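Local coordinates for protein mosquitocidal toxin (PDB 2CB4) that probably transfers ADP-ribose from NAD to target proteins, as the catalytic domain of a larger insecticidal toxin that acts on mosquitoes, at residues Asn21-Ala26 with Leu38-Ile43; Gly55-Glu60 with Ile164-Ser169; His110-Leu115 with His172-Asn177. The protein carries 1 engineered substitution. All coordinates share one frame; numbering follows the deposited sequence.

Overall arrangement
The three contacts form a bent chain through the ADP-ribosyltransferase domain, with interaction 2 at the corner: centres lie about 13 Å apart between interactions 1 and 2, about 11 Å between 2 and 3, and about 18 Å between 1 and 3. Interaction 1 closes early in the chain, joining the N-terminal loop to helix 36-44. Interactions 2 and 3 interleave in sequence: the loop 55-60 meets helix 164-167, and helix 111-117 meets the loop that leads into strand 180-184 of the large sheet. Selenomethionine Met58 bridges interactions 1 and 2 by packing on Trp23 and Tyr40, and Phe168 reaches Leu112 of interaction 3. Parts far apart in sequence are thereby packed together beside strand 180-184.

Interaction 1. Residues Asn21-Ala26 with Leu38-Ile43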
ATOM      1  N   ASN A  21      12.501 -35.033  23.297  1.00 45.94           N
ATOM      2  CA  ASN A  21      11.995 -34.478  22.056  1.00 43.56           C
ATOM      3  C   ASN A  21      12.503 -35.165  20.784  1.00 43.82           C
ATOM      4  O   ASN A  21      12.423 -34.601  19.714  1.00 43.61           O
ATOM      5  CB  ASN A  21      12.257 -32.979  22.008  1.00 39.54           C
ATOM      6  CG  ASN A  21      13.716 -32.654  21.828  1.00 49.03           C
ATOM      7  OD1 ASN A  21      14.581 -33.551  21.862  1.00 38.45           O
ATOM      8  ND2 ASN A  21      14.009 -31.373  21.622  1.00 37.32           N
ATOM      9  N   THR A  22      13.005 -36.385  20.903  1.00 38.12           N
ATOM     10  CA  THR A  22      13.510 -37.124  19.747  1.00 36.41           C
ATOM     11  C   THR A  22      12.526 -37.172  18.594  1.00 39.76           C
ATOM     12  O   THR A  22      12.922 -37.088  17.427  1.00 39.99           O
ATOM     13  CB  THR A  22      13.903 -38.570  20.122  1.00 36.36           C
ATOM     14  OG1 THR A  22      14.914 -38.525  21.127  1.00 41.21           O
ATOM     15  CG2 THR A  22      14.460 -39.317  18.943  1.00 30.87           C
ATOM     16  N   TRP A  23      11.251 -37.326  18.922  1.00 34.95           N
ATOM     17  CA  TRP A  23      10.201 -37.448  17.913  1.00 33.50           C
ATOM     18  C   TRP A  23      10.108 -36.267  16.935  1.00 37.45           C
ATOM     19  O   TRP A  23       9.690 -36.443  15.767  1.00 36.68           O
ATOM     20  CB  TRP A  23       8.846 -37.764  18.560  1.00 31.41           C
ATOM     21  CG  TRP A  23       8.307 -36.657  19.444  1.00 31.74           C
ATOM     22  CD1 TRP A  23       8.897 -36.141  20.549  1.00 34.37           C
ATOM     23  CD2 TRP A  23       7.055 -35.954  19.287  1.00 31.50           C
ATOM     24  NE1 TRP A  23       8.111 -35.138  21.079  1.00 33.56           N
ATOM     25  CE2 TRP A  23       6.976 -35.014  20.328  1.00 34.81           C
ATOM     26  CE3 TRP A  23       6.005 -36.028  18.356  1.00 32.90           C
ATOM     27  CZ2 TRP A  23       5.894 -34.131  20.464  1.00 34.43           C
ATOM     28  CZ3 TRP A  23       4.914 -35.171  18.510  1.00 34.37           C
ATOM     29  CH2 TRP A  23       4.868 -34.243  19.561  1.00 35.05           C
ATOM     30  N   ILE A  24      10.509 -35.082  17.409  1.00 32.24           N
ATOM     31  CA  ILE A  24      10.502 -33.865  16.595  1.00 31.52           C
ATOM     32  C   ILE A  24      11.909 -33.280  16.369  1.00 34.66           C
ATOM     33  O   ILE A  24      12.048 -32.120  16.014  1.00 34.00           O
ATOM     34  CB  ILE A  24       9.603 -32.757  17.184  1.00 33.81           C
ATOM     35  CG1 ILE A  24       9.963 -32.499  18.644  1.00 33.55           C
ATOM     36  CG2 ILE A  24       8.133 -33.125  17.038  1.00 34.02           C
ATOM     37  CD1 ILE A  24       9.063 -31.445  19.282  1.00 36.36           C
ATOM     38  N   GLN A  25      12.946 -34.081  16.563  1.00 30.68           N
ATOM     39  CA  GLN A  25      14.303 -33.573  16.378  1.00 30.80           C
ATOM     40  C   GLN A  25      14.713 -33.230  14.930  1.00 34.01           C
ATOM     41  O   GLN A  25      15.698 -32.509  14.719  1.00 33.86           O
ATOM     42  CB  GLN A  25      15.331 -34.530  17.008  1.00 31.80           C
ATOM     43  CG  GLN A  25      15.760 -34.078  18.383  1.00 37.95           C
ATOM     44  CD  GLN A  25      16.650 -35.075  19.097  1.00 52.33           C
ATOM     45  OE1 GLN A  25      17.383 -35.846  18.474  1.00 50.36           O
ATOM     46  NE2 GLN A  25      16.600 -35.058  20.427  1.00 42.31           N
ATOM     47  N   ALA A  26      13.988 -33.767  13.942  1.00 28.19           N
ATOM     48  CA  ALA A  26      14.306 -33.518  12.522  1.00 26.21           C
ATOM     49  C   ALA A  26      13.687 -32.193  12.063  1.00 31.19           C
ATOM     50  O   ALA A  26      13.962 -31.720  10.963  1.00 31.21           O
ATOM     51  CB  ALA A  26      13.793 -34.680  11.641  1.00 25.86           C
ATOM     52  N   LEU A  38       4.332 -29.509  25.293  1.00 39.63           N
ATOM     53  CA  LEU A  38       3.192 -28.712  24.937  1.00 40.10           C
ATOM     54  C   LEU A  38       2.591 -29.191  23.595  1.00 46.67           C
ATOM     55  O   LEU A  38       1.366 -29.340  23.467  1.00 47.02           O
ATOM     56  CB  LEU A  38       3.576 -27.246  24.878  1.00 40.72           C
ATOM     57  CG  LEU A  38       2.472 -26.420  24.231  1.00 46.85           C
ATOM     58  CD1 LEU A  38       1.118 -26.701  24.925  1.00 47.68           C
ATOM     59  CD2 LEU A  38       2.821 -24.938  24.241  1.00 47.43           C
ATOM     60  N   LEU A  39       3.464 -29.480  22.617  1.00 43.15           N
ATOM     61  CA  LEU A  39       3.028 -29.955  21.302  1.00 42.05           C
ATOM     62  C   LEU A  39       2.336 -31.299  21.412  1.00 44.40           C
ATOM     63  O   LEU A  39       1.295 -31.514  20.811  1.00 43.08           O
ATOM     64  CB  LEU A  39       4.209 -30.027  20.303  1.00 41.65           C
ATOM     65  CG  LEU A  39       3.875 -30.557  18.896  1.00 44.09           C
ATOM     66  CD1 LEU A  39       2.943 -29.598  18.166  1.00 43.08           C
ATOM     67  CD2 LEU A  39       5.106 -30.870  18.072  1.00 43.22           C
ATOM     68  N   TYR A  40       2.909 -32.199  22.191  1.00 42.54           N
ATOM     69  CA  TYR A  40       2.306 -33.513  22.365  1.00 43.54           C
ATOM     70  C   TYR A  40       0.896 -33.403  22.976  1.00 49.91           C
ATOM     71  O   TYR A  40      -0.030 -34.126  22.596  1.00 49.62           O
ATOM     72  CB  TYR A  40       3.199 -34.431  23.193  1.00 45.33           C
ATOM     73  CG  TYR A  40       2.574 -35.782  23.364  1.00 49.95           C
ATOM     74  CD1 TYR A  40       2.786 -36.795  22.431  1.00 52.66           C
ATOM     75  CD2 TYR A  40       1.719 -36.039  24.436  1.00 51.65           C
ATOM     76  CE1 TYR A  40       2.176 -38.036  22.561  1.00 54.82           C
ATOM     77  CE2 TYR A  40       1.107 -37.288  24.584  1.00 53.18           C
ATOM     78  CZ  TYR A  40       1.333 -38.280  23.636  1.00 64.28           C
ATOM     79  OH  TYR A  40       0.721 -39.513  23.759  1.00 69.78           O
ATOM     80  N   GLN A  41       0.718 -32.473  23.907  1.00 47.40           N
ATOM     81  CA  GLN A  41      -0.600 -32.269  24.509  1.00 47.60           C
ATOM     82  C   GLN A  41      -1.561 -31.717  23.472  1.00 50.66           C
ATOM     83  O   GLN A  41      -2.671 -32.201  23.315  1.00 50.78           O
ATOM     84  CB  GLN A  41      -0.532 -31.262  25.669  1.00 49.35           C
ATOM     85  CG  GLN A  41       0.360 -31.701  26.801  1.00 74.68           C
ATOM     86  CD  GLN A  41      -0.305 -32.730  27.710  1.00100.00           C
ATOM     87  OE1 GLN A  41      -0.901 -33.724  27.247  1.00 91.08           O
ATOM     88  NE2 GLN A  41      -0.187 -32.509  29.019  1.00100.00           N
ATOM     89  N   LEU A  42      -1.121 -30.660  22.805  1.00 46.90           N
ATOM     90  CA  LEU A  42      -1.889 -29.989  21.763  1.00 46.99           C
ATOM     91  C   LEU A  42      -2.426 -30.997  20.726  1.00 49.94           C
ATOM     92  O   LEU A  42      -3.583 -30.947  20.337  1.00 51.17           O
ATOM     93  CB  LEU A  42      -0.967 -28.990  21.080  1.00 47.48           C
ATOM     94  CG  LEU A  42      -1.469 -27.637  20.610  1.00 52.97           C
ATOM     95  CD1 LEU A  42      -2.519 -27.107  21.538  1.00 53.79           C
ATOM     96  CD2 LEU A  42      -0.288 -26.701  20.575  1.00 53.79           C
ATOM     97  N   ILE A  43      -1.585 -31.926  20.299  1.00 44.02           N
ATOM     98  CA  ILE A  43      -1.990 -32.942  19.332  1.00 42.65           C
ATOM     99  C   ILE A  43      -2.875 -34.032  19.972  1.00 50.26           C
ATOM    100  O   ILE A  43      -3.895 -34.417  19.413  1.00 49.40           O
ATOM    101  CB  ILE A  43      -0.730 -33.631  18.708  1.00 43.20           C
ATOM    102  CG1 ILE A  43       0.072 -32.646  17.863  1.00 42.05           C
ATOM    103  CG2 ILE A  43      -1.102 -34.890  17.951  1.00 41.61           C
ATOM    104  CD1 ILE A  43       1.428 -33.193  17.408  1.00 37.22           C
TER
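Leu39 is the first residue of 38-43 to meet the loop 21-26, and its CD2 methyl is shared by two partners: it lies 3.7 Å from Trp23 CH2 and 3.9 Å from Ile24 CG2. With CG anti to the backbone N (chi1 178°), the leucine extends from helix 36-44 toward the loop. Its methyl approaches the indole obliquely, whereas Ile24 CG2 sits over the centre of one indole face, 3.7 Å above the plane, and so joins the leucine and the tryptophan in a single apolar cluster. Next along the helix, Tyr40 offers its CB rather than its ring to the indole, at 3.8 Å from Trp23 CZ2, and the two side chains cross at about a right angle. Trp23 CH2 in turn lies near the plane of the phenol ring, at its edge.

Leu39, Tyr40 and Ile43 are spaced so that they fall on one face of helix 36-44. The N-terminal loop, with a short 3-10 segment that includes Trp23, and this first helix pack beside strand 180-184 of the mixed sheet of the ADP-ribosyltransferase domain, whose Pro184 closes against the same cluster. The six-membered ring of the indole packs on Leu39, Tyr40 and Ile43, and NE1 is hydrogen-bonded to Ser36 OG at the start of the same helix, which helps to fix the rotation of the ring.

One turn beyond Leu39, Ile43 arrives from the direction opposite to that of Trp23. Its CD1 methyl reaches the indole edge near the ring plane, 4.2 Å from Trp23 CZ3.

Interaction 2. Residues Gly55-Glu60 with Ile164-Ser169; sequences GLHMRE and INASFS
The imidazole of His57 and the phenyl ring of Phe168 each receive a methyl group obliquely. Ala166 CB lies 3.8 Å from both CG and ND1 of His57, and Leu56 CD2 comes to 4.2 Å from CZ of Phe168, with the leucine and phenylalanine side chains running side by side in the same direction. Leu112 and Leu115 of helix 111-117 also pack on Phe168. Between the two rings Ser167 faces the loop, its CB 4.0 Å from Leu56 CD2.

The contact ties the loop between helix 36-44 and strand 78-82 to the short, weakly bonded helix that follows strand 162-163 of the large sheet, over a hundred residues later. His57 N donates to Ser167 OG at 2.9 Å, with a nearly straight N-H...O angle of 168°. A chi1 of -55° places OG beside its own backbone N, where it also bonds back to Asp163 O, the carbonyl four residues earlier, a familiar use of serine in helices. The serine side chain thus adds to a backbone bond between His57 and Asp163. Since a carbonyl oxygen can only accept, the hydroxyl gives its proton to Asp163 and takes that of His57, which satisfies this buried group in both roles.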
ATOM      1  N   GLY A  55      -2.142 -43.985  22.993  1.00 53.80           N
ATOM      2  CA  GLY A  55      -1.485 -42.731  22.653  1.00 51.54           C
ATOM      3  C   GLY A  55      -0.610 -42.900  21.390  1.00 50.35           C
ATOM      4  O   GLY A  55      -0.488 -44.009  20.814  1.00 48.21           O
ATOM      5  N   LEU A  56      -0.002 -41.793  20.981  1.00 43.98           N
ATOM      6  CA  LEU A  56       0.848 -41.784  19.803  1.00 41.93           C
ATOM      7  C   LEU A  56       2.070 -42.635  20.022  1.00 44.91           C
ATOM      8  O   LEU A  56       2.694 -42.605  21.075  1.00 44.40           O
ATOM      9  CB  LEU A  56       1.265 -40.357  19.438  1.00 41.04           C
ATOM     10  CG  LEU A  56       0.127 -39.402  19.065  1.00 43.97           C
ATOM     11  CD1 LEU A  56       0.658 -38.020  18.761  1.00 43.64           C
ATOM     12  CD2 LEU A  56      -0.732 -39.923  17.931  1.00 42.75           C
ATOM     13  N   HIS A  57       2.420 -43.394  19.007  1.00 41.80           N
ATOM     14  CA  HIS A  57       3.584 -44.225  19.086  1.00 42.23           C
ATOM     15  C   HIS A  57       4.698 -43.623  18.207  1.00 42.60           C
ATOM     16  O   HIS A  57       4.580 -43.586  16.978  1.00 43.33           O
ATOM     17  CB  HIS A  57       3.256 -45.655  18.674  1.00 44.95           C
ATOM     18  CG  HIS A  57       4.401 -46.597  18.851  1.00 51.21           C
ATOM     19  ND1 HIS A  57       5.414 -46.730  17.914  1.00 54.70           N
ATOM     20  CD2 HIS A  57       4.729 -47.429  19.869  1.00 54.33           C
ATOM     21  CE1 HIS A  57       6.302 -47.614  18.334  1.00 54.16           C
ATOM     22  NE2 HIS A  57       5.914 -48.046  19.525  1.00 54.58           N
HETATM   23  N   MSE A  58       5.755 -43.130  18.860  1.00 33.35           N
HETATM   24  CA  MSE A  58       6.915 -42.543  18.201  1.00 28.77           C
HETATM   25  C   MSE A  58       7.838 -43.643  17.680  1.00 38.46           C
HETATM   26  O   MSE A  58       7.972 -44.665  18.311  1.00 40.93           O
HETATM   27  CB  MSE A  58       7.656 -41.734  19.249  1.00 27.19           C
HETATM   28  CG  MSE A  58       6.871 -40.589  19.883  1.00 28.11           C
HETATM   29 SE   MSE A  58       5.561 -39.766  18.742  1.00 28.26          SE
HETATM   30  CE  MSE A  58       4.752 -38.626  19.972  1.00 24.70           C
ATOM     31  N   ARG A  59       8.458 -43.461  16.513  1.00 37.32           N
ATOM     32  CA  ARG A  59       9.345 -44.501  15.997  1.00 36.91           C
ATOM     33  C   ARG A  59      10.482 -44.710  16.976  1.00 41.23           C
ATOM     34  O   ARG A  59      11.000 -43.764  17.588  1.00 39.64           O
ATOM     35  CB  ARG A  59      10.025 -44.063  14.723  1.00 35.25           C
ATOM     36  CG  ARG A  59       9.352 -44.314  13.449  1.00 35.26           C
ATOM     37  CD  ARG A  59       9.959 -43.274  12.540  1.00 40.39           C
ATOM     38  NE  ARG A  59      10.861 -43.883  11.601  1.00 36.39           N
ATOM     39  CZ  ARG A  59      11.988 -43.341  11.186  1.00 40.96           C
ATOM     40  NH1 ARG A  59      12.393 -42.160  11.650  1.00 18.70           N
ATOM     41  NH2 ARG A  59      12.721 -44.001  10.305  1.00 27.45           N
ATOM     42  N   GLU A  60      10.957 -45.939  16.955  1.00 40.42           N
ATOM     43  CA  GLU A  60      12.059 -46.336  17.829  1.00 41.40           C
ATOM     44  C   GLU A  60      13.358 -46.659  17.102  1.00 43.71           C
ATOM     45  O   GLU A  60      13.370 -47.137  15.967  1.00 39.34           O
ATOM     46  CB  GLU A  60      11.614 -47.527  18.758  1.00 42.92           C
ATOM     47  CG  GLU A  60      10.726 -47.117  19.980  1.00 52.27           C
ATOM     48  CD  GLU A  60       9.794 -48.234  20.396  1.00 89.95           C
ATOM     49  OE1 GLU A  60      10.121 -49.418  20.125  1.00 82.24           O
ATOM     50  OE2 GLU A  60       8.719 -47.931  20.969  1.00101.23           O
ATOM     51  N   ILE A 164       2.445 -43.779  12.424  1.00 33.55           N
ATOM     52  CA  ILE A 164       0.995 -43.697  12.281  1.00 31.69           C
ATOM     53  C   ILE A 164       0.230 -45.008  12.475  1.00 37.09           C
ATOM     54  O   ILE A 164      -0.744 -45.075  13.215  1.00 37.21           O
ATOM     55  CB  ILE A 164       0.602 -42.994  10.927  1.00 32.49           C
ATOM     56  CG1 ILE A 164       1.155 -41.556  10.886  1.00 31.55           C
ATOM     57  CG2 ILE A 164      -0.924 -43.063  10.678  1.00 29.08           C
ATOM     58  CD1 ILE A 164       0.685 -40.662  12.032  1.00 30.16           C
ATOM     59  N   ASN A 165       0.657 -46.045  11.785  1.00 34.40           N
ATOM     60  CA  ASN A 165      -0.024 -47.312  11.890  1.00 35.06           C
ATOM     61  C   ASN A 165       0.000 -47.910  13.316  1.00 41.69           C
ATOM     62  O   ASN A 165      -0.923 -48.611  13.700  1.00 43.12           O
ATOM     63  CB  ASN A 165       0.481 -48.295  10.824  1.00 31.83           C
ATOM     64  CG  ASN A 165      -0.035 -47.962   9.425  1.00 43.51           C
ATOM     65  OD1 ASN A 165      -0.789 -47.017   9.236  1.00 42.76           O
ATOM     66  ND2 ASN A 165       0.344 -48.763   8.443  1.00 35.66           N
ATOM     67  N   ALA A 166       1.039 -47.595  14.095  1.00 36.94           N
ATOM     68  CA  ALA A 166       1.175 -48.074  15.471  1.00 34.95           C
ATOM     69  C   ALA A 166       0.485 -47.135  16.462  1.00 40.41           C
ATOM     70  O   ALA A 166       0.415 -47.441  17.643  1.00 41.78           O
ATOM     71  CB  ALA A 166       2.657 -48.219  15.842  1.00 34.38           C
ATOM     72  N   SER A 167       0.003 -45.985  15.998  1.00 35.91           N
ATOM     73  CA  SER A 167      -0.630 -45.007  16.887  1.00 34.79           C
ATOM     74  C   SER A 167      -2.136 -45.069  16.934  1.00 40.93           C
ATOM     75  O   SER A 167      -2.756 -44.487  17.823  1.00 40.85           O
ATOM     76  CB  SER A 167      -0.231 -43.593  16.479  1.00 35.09           C
ATOM     77  OG  SER A 167       1.163 -43.467  16.438  1.00 38.91           O
ATOM     78  N   PHE A 168      -2.733 -45.723  15.950  1.00 39.89           N
ATOM     79  CA  PHE A 168      -4.180 -45.791  15.869  1.00 41.25           C
ATOM     80  C   PHE A 168      -4.716 -47.200  15.712  1.00 53.59           C
ATOM     81  O   PHE A 168      -4.103 -48.057  15.032  1.00 53.45           O
ATOM     82  CB  PHE A 168      -4.679 -44.954  14.678  1.00 41.75           C
ATOM     83  CG  PHE A 168      -4.309 -43.511  14.765  1.00 41.20           C
ATOM     84  CD1 PHE A 168      -4.987 -42.662  15.623  1.00 43.02           C
ATOM     85  CD2 PHE A 168      -3.255 -43.010  14.016  1.00 41.05           C
ATOM     86  CE1 PHE A 168      -4.624 -41.323  15.733  1.00 43.66           C
ATOM     87  CE2 PHE A 168      -2.880 -41.676  14.121  1.00 43.01           C
ATOM     88  CZ  PHE A 168      -3.565 -40.828  14.975  1.00 41.42           C
ATOM     89  N   SER A 169      -5.904 -47.412  16.312  1.00 58.23           N
ATOM     90  CA  SER A 169      -6.661 -48.670  16.254  1.00 61.41           C
ATOM     91  C   SER A 169      -7.124 -48.796  14.808  1.00 69.53           C
ATOM     92  O   SER A 169      -7.660 -47.861  14.249  1.00 67.97           O
ATOM     93  CB  SER A 169      -7.901 -48.632  17.179  1.00 67.71           C
ATOM     94  OG  SER A 169      -7.780 -47.687  18.248  1.00 79.82           O
TER

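Interaction 3. Residues His110-Leu115 with His172-Asn177; sequences HLLNYL and HNPFPN
The backbones of 110-115 and 172-177 approach most closely at Leu115 and Pro174, whose CA atoms are 6.8 Å apart. The second segment belongs to the irregular chain that runs from helix 164-167 to strand 180-184, and it bends at Pro174: the proline has helix-like backbone angles, whereas Asn173 and Phe175 on either side are extended. Both segments belong to the Scabin-like ADP-ribosyltransferase region, and their contact lays helix 111-117 of that fold against the connection entering its large sheet.

Leu112 and Leu115, one turn apart on the helix, carry its side of the contact. Pro174 meets them through CG and CD of its ring. Leu112 crosses it at about a right angle, its CD2 methyl lying 3.7 Å from Pro174 CD and 4.0 Å from Pro174 CG. The same methyl comes within 3.9 Å of His172 O, at the beginning of the connection. Leu115 touches the proline more loosely, through CB at 4.4 Å from Pro174 CG, and its side chain also packs on Ile164, Gln180 and Thr182. At the border of the molecule, Ile213 of the second subunit packs on Phe175.

Phe175 uses its rim. Turned to the side of its own backbone N by a chi1 of -56°, the ring comes back to the helix so that Leu115 O lies in its plane, at the edge, 3.3 Å from Phe175 CD2 and 3.4 Å from Phe175 CE2.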
ATOM      1  N   HIS A 110      -3.969 -30.539  14.005  1.00 36.26           N
ATOM      2  CA  HIS A 110      -4.963 -31.586  13.942  1.00 35.93           C
ATOM      3  C   HIS A 110      -4.523 -32.776  13.101  1.00 38.87           C
ATOM      4  O   HIS A 110      -4.822 -32.885  11.909  1.00 40.49           O
ATOM      5  CB  HIS A 110      -6.326 -31.041  13.517  1.00 37.69           C
ATOM      6  CG  HIS A 110      -7.451 -31.964  13.837  1.00 43.06           C
ATOM      7  ND1 HIS A 110      -8.716 -31.519  14.185  1.00 45.88           N
ATOM      8  CD2 HIS A 110      -7.506 -33.325  13.893  1.00 45.68           C
ATOM      9  CE1 HIS A 110      -9.501 -32.564  14.417  1.00 45.23           C
ATOM     10  NE2 HIS A 110      -8.788 -33.670  14.254  1.00 45.59           N
ATOM     11  N   LEU A 111      -3.824 -33.695  13.757  1.00 33.10           N
ATOM     12  CA  LEU A 111      -3.283 -34.884  13.123  1.00 31.96           C
ATOM     13  C   LEU A 111      -4.231 -35.778  12.349  1.00 38.22           C
ATOM     14  O   LEU A 111      -3.914 -36.202  11.239  1.00 38.90           O
ATOM     15  CB  LEU A 111      -2.434 -35.692  14.110  1.00 31.17           C
ATOM     16  CG  LEU A 111      -1.703 -36.911  13.524  1.00 34.38           C
ATOM     17  CD1 LEU A 111      -0.772 -36.486  12.393  1.00 33.15           C
ATOM     18  CD2 LEU A 111      -0.933 -37.625  14.617  1.00 34.05           C
ATOM     19  N   LEU A 112      -5.376 -36.109  12.936  1.00 36.64           N
ATOM     20  CA  LEU A 112      -6.342 -36.990  12.256  1.00 36.62           C
ATOM     21  C   LEU A 112      -6.960 -36.340  11.027  1.00 38.36           C
ATOM     22  O   LEU A 112      -7.168 -37.007  10.026  1.00 38.33           O
ATOM     23  CB  LEU A 112      -7.434 -37.479  13.220  1.00 37.03           C
ATOM     24  CG  LEU A 112      -7.028 -38.706  14.054  1.00 41.62           C
ATOM     25  CD1 LEU A 112      -8.068 -38.965  15.140  1.00 41.64           C
ATOM     26  CD2 LEU A 112      -6.800 -39.955  13.191  1.00 40.81           C
ATOM     27  N   ASN A 113      -7.192 -35.033  11.079  1.00 30.87           N
ATOM     28  CA  ASN A 113      -7.750 -34.344   9.953  1.00 32.73           C
ATOM     29  C   ASN A 113      -6.726 -34.246   8.852  1.00 40.51           C
ATOM     30  O   ASN A 113      -7.050 -34.378   7.648  1.00 40.41           O
ATOM     31  CB  ASN A 113      -8.218 -32.948  10.334  1.00 34.60           C
ATOM     32  CG  ASN A 113      -9.610 -32.937  10.870  1.00 50.93           C
ATOM     33  OD1 ASN A 113     -10.293 -33.996  10.998  1.00 46.69           O
ATOM     34  ND2 ASN A 113     -10.064 -31.774  11.214  1.00 43.71           N
ATOM     35  N   TYR A 114      -5.482 -34.032   9.283  1.00 35.66           N
ATOM     36  CA  TYR A 114      -4.387 -33.914   8.337  1.00 34.10           C
ATOM     37  C   TYR A 114      -4.275 -35.196   7.488  1.00 33.20           C
ATOM     38  O   TYR A 114      -4.286 -35.170   6.274  1.00 31.03           O
ATOM     39  CB  TYR A 114      -3.089 -33.488   9.046  1.00 35.41           C
ATOM     40  CG  TYR A 114      -1.926 -33.842   8.256  1.00 36.43           C
ATOM     41  CD1 TYR A 114      -1.575 -33.060   7.157  1.00 37.74           C
ATOM     42  CD2 TYR A 114      -1.216 -35.041   8.496  1.00 36.13           C
ATOM     43  CE1 TYR A 114      -0.544 -33.451   6.316  1.00 35.99           C
ATOM     44  CE2 TYR A 114      -0.196 -35.424   7.677  1.00 36.52           C
ATOM     45  CZ  TYR A 114       0.120 -34.614   6.566  1.00 41.92           C
ATOM     46  OH  TYR A 114       1.185 -34.941   5.782  1.00 40.70           O
ATOM     47  N   LEU A 115      -4.253 -36.329   8.145  1.00 30.39           N
ATOM     48  CA  LEU A 115      -4.178 -37.642   7.476  1.00 29.25           C
ATOM     49  C   LEU A 115      -5.412 -38.013   6.660  1.00 33.51           C
ATOM     50  O   LEU A 115      -5.355 -38.678   5.629  1.00 33.81           O
ATOM     51  CB  LEU A 115      -3.994 -38.729   8.549  1.00 28.57           C
ATOM     52  CG  LEU A 115      -2.771 -38.649   9.467  1.00 29.88           C
ATOM     53  CD1 LEU A 115      -3.035 -39.634  10.615  1.00 28.53           C
ATOM     54  CD2 LEU A 115      -1.456 -39.004   8.626  1.00 24.69           C
ATOM     55  N   HIS A 172      -9.806 -46.793  13.271  1.00 71.76           N
ATOM     56  CA  HIS A 172      -9.744 -45.374  13.573  1.00 70.10           C
ATOM     57  C   HIS A 172      -8.534 -44.760  12.876  1.00 65.54           C
ATOM     58  O   HIS A 172      -8.228 -43.561  12.997  1.00 62.05           O
ATOM     59  CB  HIS A 172      -9.742 -45.153  15.077  1.00 72.30           C
ATOM     60  CG  HIS A 172     -11.022 -45.544  15.728  1.00 77.19           C
ATOM     61  ND1 HIS A 172     -11.328 -46.848  16.055  1.00 79.81           N
ATOM     62  CD2 HIS A 172     -12.115 -44.811  16.030  1.00 80.03           C
ATOM     63  CE1 HIS A 172     -12.542 -46.896  16.566  1.00 79.77           C
ATOM     64  NE2 HIS A 172     -13.044 -45.670  16.562  1.00 80.16           N
ATOM     65  N   ASN A 173      -7.812 -45.598  12.156  1.00 59.74           N
ATOM     66  CA  ASN A 173      -6.669 -45.129  11.378  1.00 58.51           C
ATOM     67  C   ASN A 173      -7.244 -44.881   9.967  1.00 61.19           C
ATOM     68  O   ASN A 173      -7.654 -45.846   9.275  1.00 61.80           O
ATOM     69  CB  ASN A 173      -5.569 -46.186  11.316  1.00 54.95           C
ATOM     70  CG  ASN A 173      -4.324 -45.685  10.602  1.00 58.43           C
ATOM     71  OD1 ASN A 173      -4.138 -44.474  10.496  1.00 49.61           O
ATOM     72  ND2 ASN A 173      -3.458 -46.599  10.171  1.00 41.39           N
ATOM     73  N   PRO A 174      -7.324 -43.617   9.557  1.00 54.84           N
ATOM     74  CA  PRO A 174      -7.890 -43.296   8.219  1.00 53.55           C
ATOM     75  C   PRO A 174      -7.416 -44.084   6.980  1.00 55.64           C
ATOM     76  O   PRO A 174      -8.239 -44.552   6.186  1.00 54.49           O
ATOM     77  CB  PRO A 174      -7.592 -41.792   8.053  1.00 55.07           C
ATOM     78  CG  PRO A 174      -7.479 -41.242   9.490  1.00 58.78           C
ATOM     79  CD  PRO A 174      -7.031 -42.405  10.376  1.00 54.05           C
ATOM     80  N   PHE A 175      -6.087 -44.182   6.763  1.00 52.55           N
ATOM     81  CA  PHE A 175      -5.489 -44.852   5.569  1.00 51.60           C
ATOM     82  C   PHE A 175      -4.215 -45.587   5.971  1.00 61.32           C
ATOM     83  O   PHE A 175      -3.101 -44.986   6.043  1.00 62.70           O
ATOM     84  CB  PHE A 175      -5.159 -43.801   4.486  1.00 50.87           C
ATOM     85  CG  PHE A 175      -6.337 -42.958   4.066  1.00 49.77           C
ATOM     86  CD1 PHE A 175      -7.404 -43.509   3.326  1.00 50.40           C
ATOM     87  CD2 PHE A 175      -6.406 -41.602   4.442  1.00 49.01           C
ATOM     88  CE1 PHE A 175      -8.511 -42.685   2.935  1.00 50.40           C
ATOM     89  CE2 PHE A 175      -7.496 -40.781   4.077  1.00 50.09           C
ATOM     90  CZ  PHE A 175      -8.548 -41.321   3.329  1.00 48.30           C
ATOM     91  N   PRO A 176      -4.374 -46.878   6.243  1.00 59.09           N
ATOM     92  CA  PRO A 176      -3.248 -47.698   6.692  1.00 58.45           C
ATOM     93  C   PRO A 176      -2.252 -48.118   5.625  1.00 64.37           C
ATOM     94  O   PRO A 176      -1.054 -48.279   5.907  1.00 65.46           O
ATOM     95  CB  PRO A 176      -3.918 -48.943   7.317  1.00 59.21           C
ATOM     96  CG  PRO A 176      -5.380 -48.717   7.257  1.00 63.32           C
ATOM     97  CD  PRO A 176      -5.674 -47.353   6.759  1.00 59.19           C
ATOM     98  N   ASN A 177      -2.741 -48.323   4.419  1.00 61.01           N
ATOM     99  CA  ASN A 177      -1.934 -48.762   3.302  1.00 60.70           C
ATOM    100  C   ASN A 177      -0.753 -47.912   2.918  1.00 63.46           C
ATOM    101  O   ASN A 177       0.093 -48.348   2.113  1.00 64.44           O
ATOM    102  CB  ASN A 177      -2.797 -48.842   2.051  1.00 67.41           C
ATOM    103  CG  ASN A 177      -4.062 -49.688   2.255  1.00 85.18           C
ATOM    104  OD1 ASN A 177      -4.153 -50.429   3.230  1.00 75.37           O
ATOM    105  ND2 ASN A 177      -4.998 -49.595   1.317  1.00 71.01           N
TER